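Local coordinates for uncharacterized protein (Capnocytophaga ochracea, PDB 4W9R), which is of unknown function but, as a member of the putative esterase family of alpha/beta hydrolases, may hydrolyse ester bonds, at residues M53-P64 with A226-K237. Sequence-based numbering, arbitrary orientation.
Sequences MVRYYEQFGEMP and AQALDMCFDIYK
Tyr236 turns its ring away from its own backbone N (chi1 -169°), which lays it along the chain from Gly61 to Pro64, while Tyr57, its CG anti to the carbonyl carbon (chi1 -77°), sends its hydroxyl to the helix 217-232. Pro64 covers one face of the Tyr236 ring in a CH-pi contact, CD lying 3.8 Å from the centroid, and the carbonyl oxygen of Gly61 meets the ring edge near its plane. Replacing Tyr236 by an alanine is likely to leave the Pro64 ring without its aromatic partner and open a gap beside the turn at Gly61, whose positive phi closes helix 43-59 in a Schellman motif. Met63, a selenomethionine, sets CE over a face of the Phe233 ring in a CH-pi contact, 3.8 Å from its centroid, while SE lies obliquely at 4.3 Å from the same centroid, a Met-aromatic contact; Leu270 of helix 255-270 also packs on Phe233. Between the two helices, Leu229 presses CD1 on Val54 CG1 (3.7 Å) and CB obliquely on the Tyr57 ring. The Tyr57 OH donates to Ala226 O (2.8 Å) from above the carbonyl plane, and Asp230 N reaches the same oxygen from the opposite face. Lys237 NZ makes salt bridges to Asp230 OD1 (2.6 Å) and Asp234 OD1, with a long one to Glu62 OE1 (3.9 Å); one water joins NZ to Glu62 O. Glu62 OE2 bonds instead to Asn218 of the second subunit, tying this network to the dimer interface. The axes of segments 53-59 and 226-232 come within 10.7 Å at 40°, and side chains fill the space between these helix ends of the alpha/beta-hydrolase domain. Three carboxylates round one ammonium imply that Lys237 probably stays protonated and offsets the like charges of Glu62 and Asp230.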
HETATM    1  N   MSE B  53       1.923   6.484   1.024  1.00 24.08           N
HETATM    2  CA  MSE B  53       2.479   6.011  -0.239  1.00 27.68           C
HETATM    3  C   MSE B  53       3.055   7.139  -1.102  1.00 32.55           C
HETATM    4  O   MSE B  53       3.993   6.911  -1.864  1.00 44.09           O
HETATM    5  CB  MSE B  53       1.426   5.226  -1.027  1.00 16.35           C
HETATM    6  CG  MSE B  53       1.089   3.868  -0.409  1.00 28.13           C
HETATM    7 SE   MSE B  53      -0.117   2.766  -1.484  1.00 59.34          SE
HETATM    8  CE  MSE B  53      -0.755   1.549  -0.100  1.00 60.16           C
ATOM      9  N   VAL B  54       2.517   8.351  -0.985  1.00 29.06           N
ATOM     10  CA  VAL B  54       3.075   9.467  -1.751  1.00 30.22           C
ATOM     11  C   VAL B  54       4.373   9.947  -1.104  1.00 32.30           C
ATOM     12  O   VAL B  54       5.255  10.469  -1.784  1.00 40.34           O
ATOM     13  CB  VAL B  54       2.084  10.655  -1.889  1.00 22.98           C
ATOM     14  CG1 VAL B  54       0.820  10.215  -2.618  1.00 18.57           C
ATOM     15  CG2 VAL B  54       1.747  11.256  -0.536  1.00 30.23           C
ATOM     16  N   ARG B  55       4.493   9.756   0.206  1.00 27.23           N
ATOM     17  CA  ARG B  55       5.737  10.049   0.908  1.00 33.39           C
ATOM     18  C   ARG B  55       6.779   8.993   0.567  1.00 40.64           C
ATOM     19  O   ARG B  55       7.962   9.292   0.406  1.00 42.79           O
ATOM     20  CB  ARG B  55       5.513  10.100   2.419  1.00 28.75           C
ATOM     21  CG  ARG B  55       4.653  11.259   2.879  1.00 34.19           C
ATOM     22  CD  ARG B  55       4.365  11.178   4.371  1.00 44.17           C
ATOM     23  NE  ARG B  55       5.588  11.051   5.158  1.00 55.00           N
ATOM     24  CZ  ARG B  55       6.319  12.080   5.574  1.00 68.37           C
ATOM     25  NH1 ARG B  55       5.953  13.319   5.276  1.00 60.60           N
ATOM     26  NH2 ARG B  55       7.417  11.869   6.286  1.00 82.66           N
ATOM     27  N   TYR B  56       6.315   7.753   0.461  1.00 28.01           N
ATOM     28  CA  TYR B  56       7.147   6.618   0.089  1.00 29.09           C
ATOM     29  C   TYR B  56       7.789   6.837  -1.278  1.00 32.61           C
ATOM     30  O   TYR B  56       9.009   6.759  -1.421  1.00 36.00           O
ATOM     31  CB  TYR B  56       6.298   5.345   0.101  1.00 30.96           C
ATOM     32  CG  TYR B  56       6.964   4.093  -0.425  1.00 22.91           C
ATOM     33  CD1 TYR B  56       7.705   3.270   0.414  1.00 25.73           C
ATOM     34  CD2 TYR B  56       6.812   3.709  -1.751  1.00 25.22           C
ATOM     35  CE1 TYR B  56       8.296   2.114  -0.061  1.00 24.35           C
ATOM     36  CE2 TYR B  56       7.401   2.559  -2.235  1.00 25.15           C
ATOM     37  CZ  TYR B  56       8.139   1.765  -1.387  1.00 33.25           C
ATOM     38  OH  TYR B  56       8.722   0.619  -1.871  1.00 35.31           O
ATOM     39  N   TYR B  57       6.960   7.120  -2.276  1.00 30.75           N
ATOM     40  CA  TYR B  57       7.437   7.362  -3.632  1.00 30.05           C
ATOM     41  C   TYR B  57       8.329   8.597  -3.715  1.00 40.06           C
ATOM     42  O   TYR B  57       9.259   8.646  -4.520  1.00 43.95           O
ATOM     43  CB  TYR B  57       6.255   7.510  -4.590  1.00 21.29           C
ATOM     44  CG  TYR B  57       5.599   6.200  -4.961  1.00 21.83           C
ATOM     45  CD1 TYR B  57       6.365   5.081  -5.264  1.00 22.65           C
ATOM     46  CD2 TYR B  57       4.216   6.079  -5.006  1.00 18.45           C
ATOM     47  CE1 TYR B  57       5.771   3.879  -5.607  1.00 22.22           C
ATOM     48  CE2 TYR B  57       3.613   4.881  -5.347  1.00 27.46           C
ATOM     49  CZ  TYR B  57       4.396   3.785  -5.647  1.00 30.61           C
ATOM     50  OH  TYR B  57       3.805   2.590  -5.987  1.00 29.61           O
ATOM     51  N   GLU B  58       8.046   9.592  -2.881  1.00 34.36           N
ATOM     52  CA  GLU B  58       8.826  10.824  -2.876  1.00 27.21           C
ATOM     53  C   GLU B  58      10.238  10.576  -2.349  1.00 29.61           C
ATOM     54  O   GLU B  58      11.201  11.171  -2.834  1.00 31.91           O
ATOM     55  CB  GLU B  58       8.125  11.901  -2.044  1.00 28.69           C
ATOM     56  CG  GLU B  58       8.693  13.307  -2.212  1.00 34.12           C
ATOM     57  CD  GLU B  58       9.856  13.588  -1.278  1.00 53.27           C
ATOM     58  OE1 GLU B  58       9.977  12.889  -0.249  1.00 61.24           O
ATOM     59  OE2 GLU B  58      10.647  14.509  -1.572  1.00 59.43           O
ATOM     60  N   GLN B  59      10.358   9.697  -1.359  1.00 30.39           N
ATOM     61  CA  GLN B  59      11.661   9.370  -0.788  1.00 40.23           C
ATOM     62  C   GLN B  59      12.540   8.640  -1.800  1.00 37.92           C
ATOM     63  O   GLN B  59      13.765   8.752  -1.763  1.00 35.15           O
ATOM     64  CB  GLN B  59      11.502   8.525   0.478  1.00 41.50           C
ATOM     65  CG  GLN B  59      10.900   9.276   1.655  1.00 64.25           C
ATOM     66  CD  GLN B  59      10.692   8.391   2.870  1.00 73.34           C
ATOM     67  OE1 GLN B  59      11.176   7.261   2.920  1.00 77.47           O
ATOM     68  NE2 GLN B  59       9.965   8.903   3.858  1.00 70.08           N
ATOM     69  N   PHE B  60      11.910   7.897  -2.706  1.00 28.43           N
ATOM     70  CA  PHE B  60      12.637   7.175  -3.744  1.00 29.80           C
ATOM     71  C   PHE B  60      12.794   8.015  -5.007  1.00 34.20           C
ATOM     72  O   PHE B  60      13.317   7.542  -6.017  1.00 34.55           O
ATOM     73  CB  PHE B  60      11.937   5.855  -4.078  1.00 25.46           C
ATOM     74  CG  PHE B  60      12.142   4.782  -3.047  1.00 32.03           C
ATOM     75  CD1 PHE B  60      13.381   4.180  -2.892  1.00 31.72           C
ATOM     76  CD2 PHE B  60      11.096   4.369  -2.239  1.00 35.84           C
ATOM     77  CE1 PHE B  60      13.574   3.189  -1.946  1.00 29.47           C
ATOM     78  CE2 PHE B  60      11.284   3.377  -1.291  1.00 38.98           C
ATOM     79  CZ  PHE B  60      12.524   2.788  -1.145  1.00 29.84           C
ATOM     80  N   GLY B  61      12.324   9.257  -4.951  1.00 33.27           N
ATOM     81  CA  GLY B  61      12.451  10.174  -6.068  1.00 19.85           C
ATOM     82  C   GLY B  61      11.577   9.812  -7.253  1.00 29.53           C
ATOM     83  O   GLY B  61      11.822  10.260  -8.373  1.00 33.60           O
ATOM     84  N   GLU B  62      10.559   8.992  -7.010  1.00 34.70           N
ATOM     85  CA  GLU B  62       9.629   8.600  -8.063  1.00 31.25           C
ATOM     86  C   GLU B  62       8.428   9.543  -8.140  1.00 31.00           C
ATOM     87  O   GLU B  62       7.623   9.461  -9.068  1.00 40.22           O
ATOM     88  CB  GLU B  62       9.156   7.162  -7.846  1.00 29.90           C
ATOM     89  CG  GLU B  62      10.279   6.142  -7.828  1.00 35.14           C
ATOM     90  CD  GLU B  62       9.771   4.717  -7.750  1.00 55.09           C
ATOM     91  OE1 GLU B  62       8.537   4.520  -7.776  1.00 73.80           O
ATOM     92  OE2 GLU B  62      10.605   3.791  -7.663  1.00 51.39           O
HETATM   93  N   MSE B  63       8.317  10.436  -7.162  1.00 28.41           N
HETATM   94  CA  MSE B  63       7.227  11.408  -7.123  1.00 29.53           C
HETATM   95  C   MSE B  63       7.693  12.749  -6.576  1.00 30.78           C
HETATM   96  O   MSE B  63       8.570  12.801  -5.715  1.00 42.22           O
HETATM   97  CB  MSE B  63       6.066  10.893  -6.266  1.00 31.18           C
HETATM   98  CG  MSE B  63       5.048  10.051  -7.008  1.00 51.44           C
HETATM   99 SE   MSE B  63       3.474   9.669  -5.912  1.00 62.60          SE
HETATM  100  CE  MSE B  63       2.882  11.491  -5.564  1.00 20.53           C
ATOM    101  N   PRO B  64       7.100  13.842  -7.076  1.00 35.72           N
ATOM    102  CA  PRO B  64       7.315  15.164  -6.485  1.00 35.40           C
ATOM    103  C   PRO B  64       6.556  15.289  -5.169  1.00 37.47           C
ATOM    104  O   PRO B  64       5.661  14.485  -4.911  1.00 40.15           O
ATOM    105  CB  PRO B  64       6.750  16.115  -7.540  1.00 24.60           C
ATOM    106  CG  PRO B  64       5.681  15.317  -8.206  1.00 24.27           C
ATOM    107  CD  PRO B  64       6.196  13.900  -8.239  1.00 36.97           C
ATOM    108  N   ALA B 226      -1.225   2.036  -5.049  1.00 30.12           N
ATOM    109  CA  ALA B 226       0.194   1.869  -5.340  1.00 35.95           C
ATOM    110  C   ALA B 226       0.460   1.893  -6.842  1.00 35.00           C
ATOM    111  O   ALA B 226       1.379   2.566  -7.308  1.00 35.43           O
ATOM    112  CB  ALA B 226       0.705   0.573  -4.734  1.00 14.45           C
ATOM    113  N   GLN B 227      -0.356   1.163  -7.595  1.00 27.63           N
ATOM    114  CA  GLN B 227      -0.212   1.104  -9.044  1.00 26.47           C
ATOM    115  C   GLN B 227      -0.538   2.440  -9.703  1.00 34.25           C
ATOM    116  O   GLN B 227       0.198   2.902 -10.575  1.00 33.93           O
ATOM    117  CB  GLN B 227      -1.105   0.007  -9.625  1.00 18.71           C
ATOM    118  CG  GLN B 227      -0.652  -1.402  -9.289  1.00 17.50           C
ATOM    119  CD  GLN B 227      -1.490  -2.464  -9.972  1.00 32.07           C
ATOM    120  OE1 GLN B 227      -2.390  -2.154 -10.756  1.00 34.33           O
ATOM    121  NE2 GLN B 227      -1.196  -3.724  -9.681  1.00 34.11           N
ATOM    122  N   ALA B 228      -1.641   3.054  -9.281  1.00 32.97           N
ATOM    123  CA  ALA B 228      -2.108   4.298  -9.887  1.00 23.05           C
ATOM    124  C   ALA B 228      -1.080   5.414  -9.743  1.00 22.00           C
ATOM    125  O   ALA B 228      -0.754   6.095 -10.715  1.00 33.12           O
ATOM    126  CB  ALA B 228      -3.434   4.718  -9.274  1.00 21.23           C
ATOM    127  N   LEU B 229      -0.568   5.592  -8.530  1.00 20.28           N
ATOM    128  CA  LEU B 229       0.456   6.599  -8.271  1.00 24.12           C
ATOM    129  C   LEU B 229       1.734   6.309  -9.048  1.00 28.20           C
ATOM    130  O   LEU B 229       2.397   7.224  -9.535  1.00 40.63           O
ATOM    131  CB  LEU B 229       0.768   6.676  -6.777  1.00 16.57           C
ATOM    132  CG  LEU B 229      -0.351   7.171  -5.864  1.00 22.77           C
ATOM    133  CD1 LEU B 229       0.076   7.064  -4.412  1.00 14.76           C
ATOM    134  CD2 LEU B 229      -0.732   8.602  -6.213  1.00 16.86           C
ATOM    135  N   ASP B 230       2.071   5.028  -9.159  1.00 29.47           N
ATOM    136  CA  ASP B 230       3.284   4.610  -9.848  1.00 30.74           C
ATOM    137  C   ASP B 230       3.257   4.997 -11.323  1.00 32.00           C
ATOM    138  O   ASP B 230       4.222   5.554 -11.844  1.00 37.29           O
ATOM    139  CB  ASP B 230       3.478   3.099  -9.715  1.00 38.11           C
ATOM    140  CG  ASP B 230       4.737   2.611 -10.405  1.00 48.14           C
ATOM    141  OD1 ASP B 230       5.811   3.206 -10.171  1.00 53.06           O
ATOM    142  OD2 ASP B 230       4.652   1.637 -11.184  1.00 45.67           O
HETATM  143  N   MSE B 231       2.144   4.703 -11.986  1.00 26.14           N
HETATM  144  CA  MSE B 231       2.031   4.913 -13.426  1.00 36.58           C
HETATM  145  C   MSE B 231       1.777   6.368 -13.802  1.00 39.45           C
HETATM  146  O   MSE B 231       2.296   6.854 -14.807  1.00 46.55           O
HETATM  147  CB  MSE B 231       0.918   4.034 -13.995  1.00 30.37           C
HETATM  148  CG  MSE B 231       1.240   2.552 -13.962  1.00 40.01           C
HETATM  149 SE   MSE B 231      -0.248   1.463 -14.572  1.00 86.40          SE
HETATM  150  CE  MSE B 231      -1.554   2.023 -13.249  1.00 43.15           C
ATOM    151  N   CYS B 232       0.976   7.057 -12.997  1.00 39.64           N
ATOM    152  CA  CYS B 232       0.617   8.441 -13.279  1.00 38.59           C
ATOM    153  C   CYS B 232       1.832   9.363 -13.202  1.00 37.76           C
ATOM    154  O   CYS B 232       2.021  10.234 -14.053  1.00 52.72           O
ATOM    155  CB  CYS B 232      -0.467   8.914 -12.309  1.00 25.07           C
ATOM    156  SG  CYS B 232      -1.024  10.611 -12.574  1.00 39.34           S
ATOM    157  N   PHE B 233       2.652   9.162 -12.176  1.00 22.89           N
ATOM    158  CA  PHE B 233       3.827   9.994 -11.939  1.00 29.25           C
ATOM    159  C   PHE B 233       5.103   9.412 -12.548  1.00 34.43           C
ATOM    160  O   PHE B 233       6.193   9.938 -12.327  1.00 34.68           O
ATOM    161  CB  PHE B 233       4.016  10.216 -10.441  1.00 26.62           C
ATOM    162  CG  PHE B 233       2.975  11.108  -9.830  1.00 32.62           C
ATOM    163  CD1 PHE B 233       1.831  10.574  -9.261  1.00 28.52           C
ATOM    164  CD2 PHE B 233       3.136  12.484  -9.837  1.00 36.31           C
ATOM    165  CE1 PHE B 233       0.870  11.395  -8.703  1.00 22.47           C
ATOM    166  CE2 PHE B 233       2.177  13.310  -9.282  1.00 31.36           C
ATOM    167  CZ  PHE B 233       1.043  12.764  -8.713  1.00 29.74           C
ATOM    168  N   ASP B 234       4.960   8.321 -13.295  1.00 27.92           N
ATOM    169  CA  ASP B 234       6.093   7.559 -13.825  1.00 35.11           C
ATOM    170  C   ASP B 234       7.140   8.398 -14.565  1.00 39.39           C
ATOM    171  O   ASP B 234       8.331   8.086 -14.522  1.00 47.32           O
ATOM    172  CB  ASP B 234       5.581   6.458 -14.756  1.00 36.30           C
ATOM    173  CG  ASP B 234       6.688   5.545 -15.242  1.00 44.71           C
ATOM    174  OD1 ASP B 234       7.131   4.679 -14.458  1.00 45.79           O
ATOM    175  OD2 ASP B 234       7.113   5.692 -16.408  1.00 43.51           O
ATOM    176  N   ILE B 235       6.699   9.454 -15.241  1.00 29.10           N
ATOM    177  CA  ILE B 235       7.607  10.311 -16.000  1.00 21.62           C
ATOM    178  C   ILE B 235       8.624  11.014 -15.090  1.00 29.97           C
ATOM    179  O   ILE B 235       9.692  11.429 -15.542  1.00 33.34           O
ATOM    180  CB  ILE B 235       6.822  11.370 -16.817  1.00 28.56           C
ATOM    181  CG1 ILE B 235       7.725  12.047 -17.852  1.00 32.99           C
ATOM    182  CG2 ILE B 235       6.174  12.397 -15.900  1.00 35.30           C
ATOM    183  CD1 ILE B 235       8.347  11.086 -18.842  1.00 27.43           C
ATOM    184  N   TYR B 236       8.296  11.123 -13.807  1.00 26.20           N
ATOM    185  CA  TYR B 236       9.154  11.806 -12.843  1.00 26.39           C
ATOM    186  C   TYR B 236      10.351  10.946 -12.446  1.00 29.89           C
ATOM    187  O   TYR B 236      11.355  11.460 -11.955  1.00 31.75           O
ATOM    188  CB  TYR B 236       8.346  12.189 -11.599  1.00 30.48           C
ATOM    189  CG  TYR B 236       9.050  13.128 -10.642  1.00 24.77           C
ATOM    190  CD1 TYR B 236       9.827  12.640  -9.599  1.00 24.44           C
ATOM    191  CD2 TYR B 236       8.918  14.505 -10.770  1.00 27.34           C
ATOM    192  CE1 TYR B 236      10.466  13.496  -8.720  1.00 27.07           C
ATOM    193  CE2 TYR B 236       9.549  15.369  -9.893  1.00 32.95           C
ATOM    194  CZ  TYR B 236      10.322  14.859  -8.871  1.00 35.28           C
ATOM    195  OH  TYR B 236      10.953  15.716  -7.998  1.00 38.34           O
ATOM    196  N   LYS B 237      10.233   9.638 -12.662  1.00 28.21           N
ATOM    197  CA  LYS B 237      11.276   8.689 -12.278  1.00 32.19           C
ATOM    198  C   LYS B 237      12.627   9.025 -12.902  1.00 32.57           C
ATOM    199  O   LYS B 237      12.691   9.562 -14.008  1.00 38.09           O
ATOM    200  CB  LYS B 237      10.877   7.261 -12.669  1.00 26.49           C
ATOM    201  CG  LYS B 237       9.861   6.603 -11.747  1.00 23.78           C
ATOM    202  CD  LYS B 237       9.656   5.142 -12.129  1.00 27.82           C
ATOM    203  CE  LYS B 237       8.615   4.465 -11.249  1.00 31.57           C
ATOM    204  NZ  LYS B 237       7.250   5.030 -11.444  1.00 38.27           N
TER
HETATM  205  O   HOH W   1       6.479   7.309 -10.514  1.00 31.56           O